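Local atomic coordinates of Azi13 (Streptomyces sahachiroi, PDB entry 5HMC), a protein that probably acts as a hotdog-fold acyl-CoA thioesterase of the PaaI family and binds 5-methylnaphthalene-1-carboxylic acid. Residues A54-V59 / G125-H130. Numbering follows the deposited sequence.
With 5NE (5-methylnaphthalene-1-carboxylic acid), chain B.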
ATOM      1  N   ALA A  54       0.032 -14.435  -1.414  1.00 38.65           N
ATOM      2  CA  ALA A  54       0.747 -15.481  -0.696  1.00 39.80           C
ATOM      3  C   ALA A  54       2.022 -15.887  -1.427  1.00 42.70           C
ATOM      4  O   ALA A  54       3.043 -16.169  -0.792  1.00 39.09           O
ATOM      5  CB  ALA A  54      -0.166 -16.685  -0.484  1.00 35.00           C
ATOM      6  N   VAL A  55       1.992 -15.926  -2.761  1.00 37.68           N
ATOM      7  CA  VAL A  55       3.220 -16.210  -3.499  1.00 39.15           C
ATOM      8  C   VAL A  55       4.234 -15.095  -3.284  1.00 38.06           C
ATOM      9  O   VAL A  55       5.424 -15.347  -3.049  1.00 37.72           O
ATOM     10  CB  VAL A  55       2.915 -16.409  -4.997  1.00 41.96           C
ATOM     11  CG1 VAL A  55       4.188 -16.260  -5.822  1.00 36.89           C
ATOM     12  CG2 VAL A  55       2.301 -17.771  -5.226  1.00 41.62           C
ATOM     13  N   VAL A  56       3.782 -13.843  -3.375  1.00 39.45           N
ATOM     14  CA  VAL A  56       4.666 -12.708  -3.118  1.00 36.17           C
ATOM     15  C   VAL A  56       5.250 -12.799  -1.712  1.00 39.14           C
ATOM     16  O   VAL A  56       6.445 -12.572  -1.500  1.00 37.64           O
ATOM     17  CB  VAL A  56       3.897 -11.385  -3.328  1.00 35.62           C
ATOM     18  CG1 VAL A  56       4.661 -10.216  -2.729  1.00 37.72           C
ATOM     19  CG2 VAL A  56       3.657 -11.125  -4.802  1.00 35.29           C
ATOM     20  N   GLU A  57       4.411 -13.114  -0.728  1.00 38.33           N
ATOM     21  CA  GLU A  57       4.908 -13.234   0.637  1.00 42.12           C
ATOM     22  C   GLU A  57       5.945 -14.348   0.741  1.00 44.62           C
ATOM     23  O   GLU A  57       6.979 -14.195   1.413  1.00 39.39           O
ATOM     24  CB  GLU A  57       3.739 -13.496   1.590  1.00 36.57           C
ATOM     25  CG  GLU A  57       4.131 -13.496   3.059  1.00 44.36           C
ATOM     26  CD  GLU A  57       4.041 -12.116   3.666  1.00 45.65           C
ATOM     27  OE1 GLU A  57       3.409 -11.239   3.024  1.00 47.42           O
ATOM     28  OE2 GLU A  57       4.590 -11.911   4.774  1.00 51.05           O
ATOM     29  N   SER A  58       5.692 -15.471   0.063  1.00 39.35           N
ATOM     30  CA  SER A  58       6.560 -16.637   0.193  1.00 36.39           C
ATOM     31  C   SER A  58       7.949 -16.358  -0.368  1.00 39.76           C
ATOM     32  O   SER A  58       8.970 -16.667   0.267  1.00 43.38           O
ATOM     33  CB  SER A  58       5.929 -17.835  -0.524  1.00 34.16           C
ATOM     34  OG  SER A  58       4.651 -18.155  -0.017  1.00 36.40           O
ATOM     35  N   VAL A  59       8.009 -15.786  -1.570  1.00 33.97           N
ATOM     36  CA  VAL A  59       9.289 -15.651  -2.246  1.00 37.84           C
ATOM     37  C   VAL A  59      10.116 -14.556  -1.594  1.00 41.18           C
ATOM     38  O   VAL A  59      11.343 -14.677  -1.471  1.00 43.41           O
ATOM     39  CB  VAL A  59       9.056 -15.411  -3.754  1.00 37.80           C
ATOM     40  CG1 VAL A  59      10.365 -15.361  -4.504  1.00 41.65           C
ATOM     41  CG2 VAL A  59       8.181 -16.526  -4.326  1.00 36.89           C
ATOM     42  N   GLY A 125       4.339  -7.298  -6.041  1.00 39.02           N
ATOM     43  CA  GLY A 125       4.062  -6.995  -4.647  1.00 36.36           C
ATOM     44  C   GLY A 125       5.310  -6.590  -3.890  1.00 38.09           C
ATOM     45  O   GLY A 125       6.426  -6.981  -4.234  1.00 39.54           O
ATOM     46  N   GLN A 126       5.109  -5.782  -2.849  1.00 37.16           N
ATOM     47  CA  GLN A 126       6.169  -5.414  -1.921  1.00 42.31           C
ATOM     48  C   GLN A 126       5.849  -6.017  -0.565  1.00 43.07           C
ATOM     49  O   GLN A 126       4.694  -5.997  -0.137  1.00 41.16           O
ATOM     50  CB  GLN A 126       6.308  -3.893  -1.772  1.00 47.27           C
ATOM     51  CG  GLN A 126       6.009  -3.106  -3.037  1.00 61.81           C
ATOM     52  CD  GLN A 126       7.182  -3.068  -4.001  1.00 62.27           C
ATOM     53  OE1 GLN A 126       8.316  -2.785  -3.597  1.00 56.77           O
ATOM     54  NE2 GLN A 126       6.917  -3.360  -5.287  1.00 56.26           N
ATOM     55  N   VAL A 127       6.867  -6.549   0.107  1.00 34.74           N
ATOM     56  CA  VAL A 127       6.710  -7.158   1.423  1.00 37.83           C
ATOM     57  C   VAL A 127       7.687  -6.488   2.378  1.00 37.57           C
ATOM     58  O   VAL A 127       8.883  -6.380   2.079  1.00 34.43           O
ATOM     59  CB  VAL A 127       6.940  -8.679   1.390  1.00 36.01           C
ATOM     60  CG1 VAL A 127       6.727  -9.283   2.756  1.00 41.21           C
ATOM     61  CG2 VAL A 127       6.010  -9.313   0.416  1.00 36.48           C
ATOM     62  N   ARG A 128       7.164  -6.011   3.506  1.00 35.58           N
ATOM     63  CA  ARG A 128       7.958  -5.446   4.586  1.00 39.47           C
ATOM     64  C   ARG A 128       8.110  -6.500   5.671  1.00 38.77           C
ATOM     65  O   ARG A 128       7.124  -7.134   6.063  1.00 37.59           O
ATOM     66  CB  ARG A 128       7.308  -4.188   5.168  1.00 36.15           C
ATOM     67  CG  ARG A 128       8.024  -3.650   6.437  1.00 43.40           C
ATOM     68  CD  ARG A 128       7.367  -2.353   6.927  1.00 43.19           C
ATOM     69  NE  ARG A 128       7.419  -1.285   5.924  1.00 41.79           N
ATOM     70  CZ  ARG A 128       8.434  -0.432   5.832  1.00 46.08           C
ATOM     71  NH1 ARG A 128       9.469  -0.539   6.675  1.00 38.86           N
ATOM     72  NH2 ARG A 128       8.425   0.521   4.911  1.00 41.06           N
ATOM     73  N   LEU A 129       9.339  -6.693   6.141  1.00 35.93           N
ATOM     74  CA  LEU A 129       9.634  -7.674   7.171  1.00 40.17           C
ATOM     75  C   LEU A 129      10.401  -7.016   8.308  1.00 40.44           C
ATOM     76  O   LEU A 129      11.125  -6.039   8.110  1.00 42.18           O
ATOM     77  CB  LEU A 129      10.445  -8.846   6.612  1.00 40.66           C
ATOM     78  CG  LEU A 129       9.750  -9.564   5.451  1.00 44.72           C
ATOM     79  CD1 LEU A 129      10.464  -9.323   4.113  1.00 34.68           C
ATOM     80  CD2 LEU A 129       9.600 -11.051   5.744  1.00 39.82           C
ATOM     81  N   HIS A 130      10.228  -7.566   9.505  1.00 46.03           N
ATOM     82  CA  HIS A 130      10.933  -7.116  10.703  1.00 45.88           C
ATOM     83  C   HIS A 130      11.999  -8.149  11.041  1.00 40.60           C
ATOM     84  O   HIS A 130      11.737  -9.354  10.955  1.00 43.31           O
ATOM     85  CB  HIS A 130       9.944  -6.928  11.859  1.00 43.68           C
ATOM     86  CG  HIS A 130      10.560  -6.404  13.122  1.00 63.89           C
ATOM     87  ND1 HIS A 130      11.002  -5.103  13.255  1.00 71.28           N
ATOM     88  CD2 HIS A 130      10.786  -7.001  14.319  1.00 54.23           C
ATOM     89  CE1 HIS A 130      11.485  -4.924  14.471  1.00 56.11           C
ATOM     90  NE2 HIS A 130      11.365  -6.060  15.137  1.00 63.46           N
TER
HETATM   91  O1N 5NE B 300       5.927 -13.919   6.062  1.00 53.69           O
HETATM   92  C1L 5NE B 300       5.467 -15.082   6.121  1.00 48.64           C
HETATM   93  O1M 5NE B 300       4.311 -15.328   6.508  1.00 45.18           O
HETATM   94  C1J 5NE B 300       6.370 -16.176   5.655  1.00 50.19           C
HETATM   95  C1E 5NE B 300       7.694 -16.383   6.279  1.00 45.16           C
HETATM   96  C1F 5NE B 300       8.177 -15.616   7.337  1.00 49.35           C
HETATM   97  C1A 5NE B 300       9.440 -15.882   7.874  1.00 47.44           C
HETATM   98  C1I 5NE B 300       5.993 -16.993   4.589  1.00 51.44           C
HETATM   99  C1H 5NE B 300       6.830 -18.003   4.106  1.00 50.45           C
HETATM  100  C1G 5NE B 300       8.082 -18.246   4.661  1.00 51.02           C
HETATM  101  C1D 5NE B 300       8.523 -17.466   5.718  1.00 47.86           C
HETATM  102  C1C 5NE B 300       9.843 -17.705   6.302  1.00 53.13           C
HETATM  103  C1O 5NE B 300      10.665 -18.819   5.709  1.00 57.15           C
HETATM  104  C1B 5NE B 300      10.259 -16.904   7.372  1.00 52.29           C
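Val56 and Val127 make the apolar part of this contact: Val56 CG1 meets Val127 CG2 at 3.5 Å, and the two side chains run alongside each other, pointing opposite ways. Val56 CG1, anti to its backbone N (chi1 165°), also rests on the bare backbone of Gly125, 3.8 Å from CA. Gly125, having no side chain, lets the methyl reach its CA, and the helix lies close here, CA of Val56 being 5.9 Å from CA of Gly125. Glu57 supplies the polar part. Its chain, bent at chi2 (89°), lies roughly perpendicular to the Val127 side chain and lays OE1 3.9 Å from Val127 CG1. OE1 takes a hydrogen bond from Asn79 ND2, while OE2 lies 2.7 Å from O1N of the ligand's carboxyl group. Replacing Glu57 by an alanine would probably leave Asn79 without its acceptor and open a gap between Val127 and the ligand. Ser61 OG and, from the second subunit, Gly49 N hydrogen-bond the ligand. In this hotdog fold, helix 49-68 packs against the curved sheet through a methyl seam, beside an acid fixed by Asn79 with its other oxygen turned to the ligand's carboxyl group.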